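Local coordinates for protein putative hyaluronoglucosaminidase (Clostridium perfringens, PDB 6PWI) that belongs to glycoside hydrolase family 84 and probably acts as a secreted, cell-wall-anchored hexosaminidase, of which this chain holds the N-terminal, catalytic barrel and following helical parts, at residues A435-A440 / K456-Y461; L403-G408 / A429-V434; D126-S131 / Y442-A447. All coordinates share one frame; numbering follows the deposited sequence.

Contact 1 (A435-A440 / K456-Y461)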
loop_
_atom_site.group_PDB
_atom_site.type_symbol
_atom_site.label_atom_id
_atom_site.label_comp_id
_atom_site.label_asym_id
_atom_site.label_seq_id
_atom_site.Cartn_x
_atom_site.Cartn_y
_atom_site.Cartn_z
ATOM N N ALA A 435 0.997 2.876 4.130
ATOM C CA ALA A 435 0.494 1.512 4.155
ATOM C C ALA A 435 0.813 0.791 2.846
ATOM O O ALA A 435 1.122 -0.400 2.861
ATOM C CB ALA A 435 -0.979 1.515 4.441
ATOM N N LEU A 436 0.753 1.508 1.717
ATOM C CA LEU A 436 1.063 0.881 0.441
ATOM C C LEU A 436 2.471 0.297 0.505
ATOM O O LEU A 436 2.681 -0.849 0.115
ATOM C CB LEU A 436 0.914 1.882 -0.709
ATOM C CG LEU A 436 -0.355 1.737 -1.550
ATOM C CD1 LEU A 436 -1.594 2.127 -0.754
ATOM C CD2 LEU A 436 -0.258 2.579 -2.813
ATOM N N PHE A 437 3.415 1.083 1.041
ATOM C CA PHE A 437 4.784 0.627 1.215
ATOM C C PHE A 437 4.812 -0.647 2.057
ATOM O O PHE A 437 5.506 -1.596 1.701
ATOM C CB PHE A 437 5.641 1.721 1.849
ATOM C CG PHE A 437 7.126 1.489 1.746
ATOM C CD1 PHE A 437 7.855 2.023 0.692
ATOM C CD2 PHE A 437 7.800 0.741 2.703
ATOM C CE1 PHE A 437 9.228 1.823 0.609
ATOM C CE2 PHE A 437 9.171 0.538 2.614
ATOM C CZ PHE A 437 9.886 1.087 1.574
ATOM N N ALA A 438 4.040 -0.664 3.157
ATOM C CA ALA A 438 4.043 -1.787 4.082
ATOM C C ALA A 438 3.555 -3.052 3.383
ATOM O O ALA A 438 4.252 -4.069 3.393
ATOM C CB ALA A 438 3.224 -1.473 5.304
ATOM N N ILE A 439 2.376 -2.967 2.757
ATOM C CA ILE A 439 1.751 -4.096 2.079
ATOM C C ILE A 439 2.629 -4.590 0.926
ATOM O O ILE A 439 2.709 -5.791 0.685
ATOM C CB ILE A 439 0.323 -3.731 1.620
ATOM C CG1 ILE A 439 -0.572 -3.359 2.806
ATOM C CG2 ILE A 439 -0.295 -4.825 0.765
ATOM C CD1 ILE A 439 -0.461 -4.284 3.983
ATOM N N ALA A 440 3.293 -3.664 0.227
ATOM C CA ALA A 440 4.167 -4.015 -0.877
ATOM C C ALA A 440 5.323 -4.872 -0.369
ATOM O O ALA A 440 5.598 -5.929 -0.932
ATOM C CB ALA A 440 4.664 -2.770 -1.563
ATOM N N LYS A 456 10.011 2.933 9.050
ATOM C CA LYS A 456 10.924 4.062 9.136
ATOM C C LYS A 456 11.536 4.358 7.763
ATOM O O LYS A 456 11.681 5.519 7.376
ATOM C CB LYS A 456 11.993 3.783 10.199
ATOM C CG LYS A 456 12.866 4.974 10.563
ATOM C CD LYS A 456 14.131 4.611 11.302
ATOM C CE LYS A 456 14.998 5.825 11.572
ATOM N NZ LYS A 456 16.351 5.441 12.042
ATOM N N ASP A 457 11.888 3.300 7.021
ATOM C CA ASP A 457 12.613 3.477 5.774
ATOM C C ASP A 457 11.699 4.069 4.706
ATOM O O ASP A 457 12.182 4.698 3.769
ATOM C CB ASP A 457 13.297 2.189 5.312
ATOM C CG ASP A 457 14.465 1.774 6.191
ATOM O OD1 ASP A 457 14.995 2.645 6.920
ATOM O OD2 ASP A 457 14.826 0.578 6.155
ATOM N N SER A 458 10.387 3.881 4.870
ATOM C CA SER A 458 9.420 4.268 3.860
ATOM C C SER A 458 9.384 5.783 3.656
ATOM O O SER A 458 9.203 6.242 2.529
ATOM C CB SER A 458 8.057 3.716 4.177
ATOM O OG SER A 458 7.493 4.355 5.309
ATOM N N PHE A 459 9.568 6.558 4.731
ATOM C CA PHE A 459 9.310 7.989 4.650
ATOM C C PHE A 459 10.177 8.673 3.593
ATOM O O PHE A 459 9.712 9.595 2.927
ATOM C CB PHE A 459 9.253 8.639 6.039
ATOM C CG PHE A 459 8.064 8.145 6.823
ATOM C CD1 PHE A 459 6.799 8.687 6.625
ATOM C CD2 PHE A 459 8.201 7.066 7.687
ATOM C CE1 PHE A 459 5.700 8.176 7.297
ATOM C CE2 PHE A 459 7.102 6.561 8.363
ATOM C CZ PHE A 459 5.857 7.116 8.164
ATOM N N LYS A 460 11.416 8.205 3.408
ATOM C CA LYS A 460 12.295 8.846 2.440
ATOM C C LYS A 460 11.762 8.652 1.018
ATOM O O LYS A 460 11.979 9.502 0.157
ATOM C CB LYS A 460 13.753 8.397 2.597
ATOM C CG LYS A 460 14.076 6.995 2.097
ATOM C CD LYS A 460 15.521 6.585 2.312
ATOM C CE LYS A 460 15.781 6.028 3.693
ATOM N NZ LYS A 460 15.257 4.648 3.799
ATOM N N TYR A 461 11.045 7.547 0.786
ATOM C CA TYR A 461 10.472 7.252 -0.518
ATOM C C TYR A 461 9.175 8.029 -0.721
ATOM O O TYR A 461 8.899 8.495 -1.822
ATOM C CB TYR A 461 10.232 5.751 -0.668
ATOM C CG TYR A 461 11.495 4.948 -0.553
ATOM C CD1 TYR A 461 12.395 4.885 -1.607
ATOM C CD2 TYR A 461 11.814 4.287 0.627
ATOM C CE1 TYR A 461 13.572 4.162 -1.501
ATOM C CE2 TYR A 461 12.990 3.561 0.748
ATOM C CZ TYR A 461 13.870 3.499 -0.321
ATOM O OH TYR A 461 15.025 2.782 -0.218
#
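With CG of Phe437 anti to the backbone N (chi1 -165°), the phenyl ring stands out from helix 433-444 toward helix 451-462, where Ser458 and Tyr461 meet it one turn apart. Tyr461 keeps CG beside its own backbone N, which sends its ring out from the helix, beside the phenylalanine. Ser458 CB comes over one face of the Phe437 ring, 3.5 Å from the ring centroid and 21° off the normal, a CH-pi contact displaced toward the rim on the CD2 side. At the far end of the ring, Phe437 CE1 lies 3.6 Å from Tyr461 CD2. The planes of the two rings are only 21° apart, yet a large lateral offset leaves little stacking. Both helices follow the eighth strand of the (beta/alpha)8 barrel, 418-423, so the contact packs two successive helices on the barrel's outer side. Phe206 sets its ring edge-to-face with both aromatic rings, and Tyr37, from the N-terminal part of the chain, also meets Phe437. The polar ends are engaged within or beyond helix 451-462: Ser458 OG bonds to Trp455 O, while Tyr461 OH is hydrogen-bonded to Glu35 OE2.

Contact 2 (L403-G408 / A429-V434)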
loop_
_atom_site.group_PDB
_atom_site.type_symbol
_atom_site.label_atom_id
_atom_site.label_comp_id
_atom_site.label_asym_id
_atom_site.label_seq_id
_atom_site.Cartn_x
_atom_site.Cartn_y
_atom_site.Cartn_z
ATOM N N LEU A 403 -5.879 10.175 10.770
ATOM C CA LEU A 403 -4.984 9.666 9.748
ATOM C C LEU A 403 -4.314 8.433 10.340
ATOM O O LEU A 403 -3.935 8.447 11.508
ATOM C CB LEU A 403 -3.932 10.722 9.408
ATOM C CG LEU A 403 -4.416 11.940 8.628
ATOM C CD1 LEU A 403 -3.229 12.777 8.174
ATOM C CD2 LEU A 403 -5.268 11.534 7.433
ATOM N N LEU A 404 -4.197 7.364 9.550
ATOM C CA LEU A 404 -3.562 6.149 10.040
ATOM C C LEU A 404 -2.283 5.890 9.248
ATOM O O LEU A 404 -2.337 5.401 8.121
ATOM C CB LEU A 404 -4.550 4.980 9.945
ATOM C CG LEU A 404 -5.887 5.199 10.656
ATOM C CD1 LEU A 404 -6.843 4.039 10.398
ATOM C CD2 LEU A 404 -5.670 5.409 12.150
ATOM N N MET A 405 -1.141 6.249 9.843
ATOM C CA MET A 405 0.131 6.166 9.145
ATOM C C MET A 405 1.169 5.442 10.006
ATOM O O MET A 405 2.363 5.734 9.919
ATOM C CB MET A 405 0.649 7.564 8.788
ATOM C CG MET A 405 -0.243 8.355 7.842
ATOM S SD MET A 405 0.316 10.076 7.694
ATOM C CE MET A 405 1.185 10.014 6.132
ATOM N N GLY A 406 0.709 4.490 10.827
ATOM C CA GLY A 406 1.612 3.706 11.646
ATOM C C GLY A 406 2.215 2.536 10.872
ATOM O O GLY A 406 1.903 2.334 9.704
ATOM N N LYS A 407 3.064 1.758 11.546
ATOM C CA LYS A 407 3.694 0.584 10.963
ATOM C C LYS A 407 2.655 -0.515 10.730
ATOM O O LYS A 407 1.531 -0.435 11.224
ATOM C CB LYS A 407 4.775 0.084 11.923
ATOM C CG LYS A 407 4.249 -0.389 13.273
ATOM C CD LYS A 407 5.310 -0.450 14.340
ATOM C CE LYS A 407 4.871 -1.254 15.542
ATOM N NZ LYS A 407 6.014 -1.535 16.440
ATOM N N GLY A 408 3.059 -1.559 9.995
ATOM C CA GLY A 408 2.185 -2.676 9.673
ATOM C C GLY A 408 2.069 -3.680 10.818
ATOM O O GLY A 408 2.559 -4.803 10.716
ATOM N N ALA A 429 -5.437 9.947 -0.065
ATOM C CA ALA A 429 -4.681 9.075 -0.948
ATOM C C ALA A 429 -3.184 9.131 -0.640
ATOM O O ALA A 429 -2.559 8.090 -0.448
ATOM C CB ALA A 429 -4.992 9.393 -2.387
ATOM N N GLN A 430 -2.621 10.342 -0.581
ATOM C CA GLN A 430 -1.191 10.528 -0.373
ATOM C C GLN A 430 -0.748 9.935 0.966
ATOM O O GLN A 430 0.252 9.227 1.021
ATOM C CB GLN A 430 -0.819 12.006 -0.503
ATOM C CG GLN A 430 -1.051 12.571 -1.897
ATOM C CD GLN A 430 -0.057 12.036 -2.900
ATOM O OE1 GLN A 430 1.141 11.969 -2.644
ATOM N NE2 GLN A 430 -0.552 11.648 -4.062
ATOM N N ALA A 431 -1.513 10.199 2.036
ATOM C CA ALA A 431 -1.247 9.670 3.366
ATOM C C ALA A 431 -1.232 8.142 3.358
ATOM O O ALA A 431 -0.559 7.523 4.182
ATOM C CB ALA A 431 -2.265 10.203 4.337
ATOM N N SER A 432 -1.971 7.539 2.422
ATOM C CA SER A 432 -2.077 6.093 2.330
ATOM C C SER A 432 -0.774 5.460 1.845
ATOM O O SER A 432 -0.604 4.244 1.942
ATOM C CB SER A 432 -3.228 5.699 1.450
ATOM O OG SER A 432 -4.456 6.043 2.066
ATOM N N LYS A 433 0.149 6.277 1.328
ATOM C CA LYS A 433 1.365 5.724 0.744
ATOM C C LYS A 433 2.161 4.930 1.778
ATOM O O LYS A 433 2.888 4.010 1.397
ATOM C CB LYS A 433 2.229 6.783 0.051
ATOM C CG LYS A 433 1.699 7.234 -1.304
ATOM C CD LYS A 433 2.438 8.434 -1.830
ATOM C CE LYS A 433 1.983 8.888 -3.195
ATOM N NZ LYS A 433 3.012 9.781 -3.771
ATOM N N VAL A 434 1.997 5.275 3.066
ATOM C CA VAL A 434 2.698 4.616 4.161
ATOM C C VAL A 434 2.306 3.138 4.193
ATOM O O VAL A 434 3.168 2.256 4.239
ATOM C CB VAL A 434 2.439 5.317 5.512
ATOM C CG1 VAL A 434 3.040 4.564 6.689
ATOM C CG2 VAL A 434 2.896 6.773 5.516
HETATM O O HOH W 1 -0.849 5.073 5.418
#
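Met405 reaches across to Ala431 and Val434 with its terminal methyl, CE, which lies 3.9 Å from Ala431 CB and 3.7 Å from Val434 CG2. The chain leaves the backbone with CG anti to the carbonyl carbon and then bends at chi3 (101°), a turn that carries CE in between Ala431 and Val434. There the methyl also meets the peptide of Ala431, with CE 3.6 Å from Ala431 O. The two branches of Val434 divide the work: CG2 faces the methionine side chain, whereas CG1 rests against the main chain, 3.5 Å from Met405 O and 3.9 Å from Gly406 O. The long loop that leads from barrel strand 387-391 to strand 418-423 is thus laid against the chain entering helix 433-444, the helix that follows the last strand of the (beta/alpha)8 barrel. Helix 451-462 closes over the same place, with Phe459 and Ile462 touching Val434 and Trp455 NE1 hydrogen-bonded to Met405 O. Beside the apolar patch, a water molecule bridges the two backbones, donating to Leu404 O at 3.1 Å and to Ala431 O at 2.8 Å. Two carbonyls that face the same buried spot, and cannot bond to each other, are both supplied with a donor in this way. Direct contact between the segments is therefore made by methyl groups and carbonyl oxygens in van der Waals packing, while their polar link depends on the water.

Contact 3 (D126-S131 / Y442-A447). With EDO (1,2-ethanediol), chain I.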
loop_
_atom_site.group_PDB
_atom_site.type_symbol
_atom_site.label_atom_id
_atom_site.label_comp_id
_atom_site.label_asym_id
_atom_site.label_seq_id
_atom_site.Cartn_x
_atom_site.Cartn_y
_atom_site.Cartn_z
ATOM N N ASP A 126 6.595 -14.468 -9.767
ATOM C CA ASP A 126 7.245 -13.245 -10.220
ATOM C C ASP A 126 8.770 -13.392 -10.196
ATOM O O ASP A 126 9.493 -12.399 -10.083
ATOM C CB ASP A 126 6.735 -12.027 -9.436
ATOM C CG ASP A 126 5.245 -11.759 -9.610
ATOM O OD1 ASP A 126 4.756 -11.885 -10.753
ATOM O OD2 ASP A 126 4.580 -11.414 -8.605
ATOM N N ALA A 127 9.251 -14.637 -10.326
ATOM C CA ALA A 127 10.660 -14.947 -10.137
ATOM C C ALA A 127 11.510 -14.253 -11.198
ATOM O O ALA A 127 11.150 -14.233 -12.376
ATOM C CB ALA A 127 10.867 -16.442 -10.153
ATOM N N HIS A 128 12.645 -13.695 -10.765
ATOM C CA HIS A 128 13.572 -13.069 -11.689
ATOM C C HIS A 128 14.953 -12.969 -11.051
ATOM O O HIS A 128 15.099 -13.129 -9.843
ATOM C CB HIS A 128 13.054 -11.691 -12.127
ATOM C CG HIS A 128 12.996 -10.699 -11.013
ATOM N ND1 HIS A 128 11.933 -10.638 -10.131
ATOM C CD2 HIS A 128 13.872 -9.749 -10.615
ATOM C CE1 HIS A 128 12.151 -9.683 -9.251
ATOM N NE2 HIS A 128 13.333 -9.118 -9.524
ATOM N N VAL A 129 15.951 -12.666 -11.888
ATOM C CA VAL A 129 17.345 -12.576 -11.497
ATOM C C VAL A 129 17.906 -11.266 -12.036
ATOM O O VAL A 129 17.638 -10.905 -13.179
ATOM C CB VAL A 129 18.128 -13.778 -12.060
ATOM C CG1 VAL A 129 19.633 -13.583 -11.959
ATOM C CG2 VAL A 129 17.701 -15.087 -11.412
ATOM N N VAL A 130 18.671 -10.560 -11.199
ATOM C CA VAL A 130 19.419 -9.393 -11.648
ATOM C C VAL A 130 20.906 -9.688 -11.471
ATOM O O VAL A 130 21.340 -10.074 -10.389
ATOM C CB VAL A 130 19.001 -8.107 -10.907
ATOM C CG1 VAL A 130 19.780 -6.896 -11.399
ATOM C CG2 VAL A 130 17.509 -7.846 -11.022
ATOM N N SER A 131 21.679 -9.522 -12.546
ATOM C CA SER A 131 23.105 -9.802 -12.486
ATOM C C SER A 131 23.906 -8.579 -12.920
ATOM O O SER A 131 23.650 -8.005 -13.977
ATOM C CB SER A 131 23.444 -11.007 -13.311
ATOM O OG SER A 131 24.765 -10.910 -13.806
ATOM N N TYR A 442 5.670 -6.421 2.663
ATOM C CA TYR A 442 5.184 -7.635 3.293
ATOM C C TYR A 442 4.668 -8.615 2.244
ATOM O O TYR A 442 4.902 -9.815 2.345
ATOM C CB TYR A 442 4.095 -7.304 4.315
ATOM C CG TYR A 442 3.413 -8.498 4.938
ATOM C CD1 TYR A 442 4.099 -9.369 5.772
ATOM C CD2 TYR A 442 2.072 -8.753 4.708
ATOM C CE1 TYR A 442 3.476 -10.461 6.358
ATOM C CE2 TYR A 442 1.429 -9.833 5.294
ATOM C CZ TYR A 442 2.132 -10.689 6.120
ATOM O OH TYR A 442 1.502 -11.756 6.688
ATOM N N GLY A 443 3.952 -8.093 1.244
ATOM C CA GLY A 443 3.333 -8.929 0.229
ATOM C C GLY A 443 4.372 -9.674 -0.601
ATOM O O GLY A 443 4.147 -10.828 -0.972
ATOM N N TRP A 444 5.503 -9.001 -0.866
ATOM C CA TRP A 444 6.578 -9.543 -1.683
ATOM C C TRP A 444 7.404 -10.558 -0.889
ATOM O O TRP A 444 7.577 -11.696 -1.336
ATOM C CB TRP A 444 7.453 -8.426 -2.269
ATOM C CG TRP A 444 8.555 -8.942 -3.146
ATOM C CD1 TRP A 444 9.817 -9.285 -2.756
ATOM C CD2 TRP A 444 8.493 -9.201 -4.561
ATOM N NE1 TRP A 444 10.543 -9.737 -3.825
ATOM C CE2 TRP A 444 9.760 -9.697 -4.947
ATOM C CE3 TRP A 444 7.500 -9.062 -5.541
ATOM C CZ2 TRP A 444 10.053 -10.055 -6.265
ATOM C CZ3 TRP A 444 7.788 -9.421 -6.843
ATOM C CH2 TRP A 444 9.049 -9.907 -7.199
ATOM N N ASN A 445 7.900 -10.128 0.285
ATOM C CA ASN A 445 8.794 -10.920 1.116
ATOM C C ASN A 445 8.255 -10.953 2.543
ATOM O O ASN A 445 8.480 -10.013 3.302
ATOM C CB ASN A 445 10.211 -10.333 1.124
ATOM C CG ASN A 445 11.226 -11.177 1.874
ATOM O OD1 ASN A 445 10.877 -11.932 2.781
ATOM N ND2 ASN A 445 12.493 -11.051 1.509
ATOM N N ARG A 446 7.589 -12.056 2.907
ATOM C CA ARG A 446 6.896 -12.148 4.180
ATOM C C ARG A 446 7.862 -12.332 5.348
ATOM O O ARG A 446 7.789 -11.595 6.327
ATOM C CB ARG A 446 5.830 -13.243 4.143
ATOM C CG ARG A 446 4.517 -12.779 3.539
ATOM C CD ARG A 446 3.665 -14.007 3.322
ATOM N NE ARG A 446 2.796 -13.931 2.160
ATOM C CZ ARG A 446 2.218 -14.999 1.612
ATOM N NH1 ARG A 446 2.444 -16.201 2.126
ATOM N NH2 ARG A 446 1.425 -14.866 0.557
ATOM N N ALA A 447 8.747 -13.328 5.267
ATOM C CA ALA A 447 9.561 -13.687 6.420
ATOM C C ALA A 447 10.473 -12.531 6.833
ATOM O O ALA A 447 10.697 -12.322 8.025
ATOM C CB ALA A 447 10.341 -14.951 6.158
HETATM C C1 EDO I . 2.453 -17.241 -11.271
HETATM O O1 EDO I . 3.483 -18.131 -10.896
HETATM C C2 EDO I . 2.987 -15.870 -11.404
HETATM O O2 EDO I . 4.393 -15.879 -11.567
#
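The imidazole of His128 presents its edge to Trp444: CE1 lies 3.7 Å from CZ2 of the indole, and Trp444 CH2 also sits near the imidazole plane. The two rings, 54° apart in plane, meet at their margins without stacking. This joins two domains, since His128 belongs to strand 127-133 in the mixed sheet of the N-terminal domain, which resembles domain 2 of family 20 glycosidases, while Trp444 ends helix 433-444 of the catalytic (beta/alpha)8 barrel. CG of Trp444 is anti to the backbone N (chi1 -179°), and this extends the indole toward the sheet. Its benzo carbons also touch Asp126, which comes in obliquely with CB 3.8 Å from Trp444 CZ3, and the carboxylate lies almost parallel to the indole plane. The polar ends of these residues look to other partners: Asp126 OD2 makes a salt bridge with Arg180, and Trp444 NE1 bonds to Asp173 OD1. A 1,2-ethanediol molecule, probably from the crystallisation liquor, accepts a hydrogen bond from Asp126 N. The rotation of the imidazole is fixed from within its own segment, where His128 ND1 donates to Asp126 O at 3.0 Å in the ring plane, with an almost straight N-H...O angle of 176°.

In the fold
From the N terminus, the chain first lays down the sheet of the small domain, where 126-131 opens contact 3. It then runs through the whole eight-stranded barrel before returning at 442-447, a loop of some 310 residues that ties that domain to the barrel. Contact 2 is nested inside it, closing the 20-residue span that includes the last barrel strand. Contact 1 follows in series with contact 2 and crosses contact 3, since 442-447 falls between its two segments; it closes a 15-residue span and packs helix 451-462 on helix 433-444. Helix 433-444 serves all three in turn, from its entry to its end. Contacts 1 and 2 touch where Phe459 CE1 lies 3.6 Å from Val434 CG2.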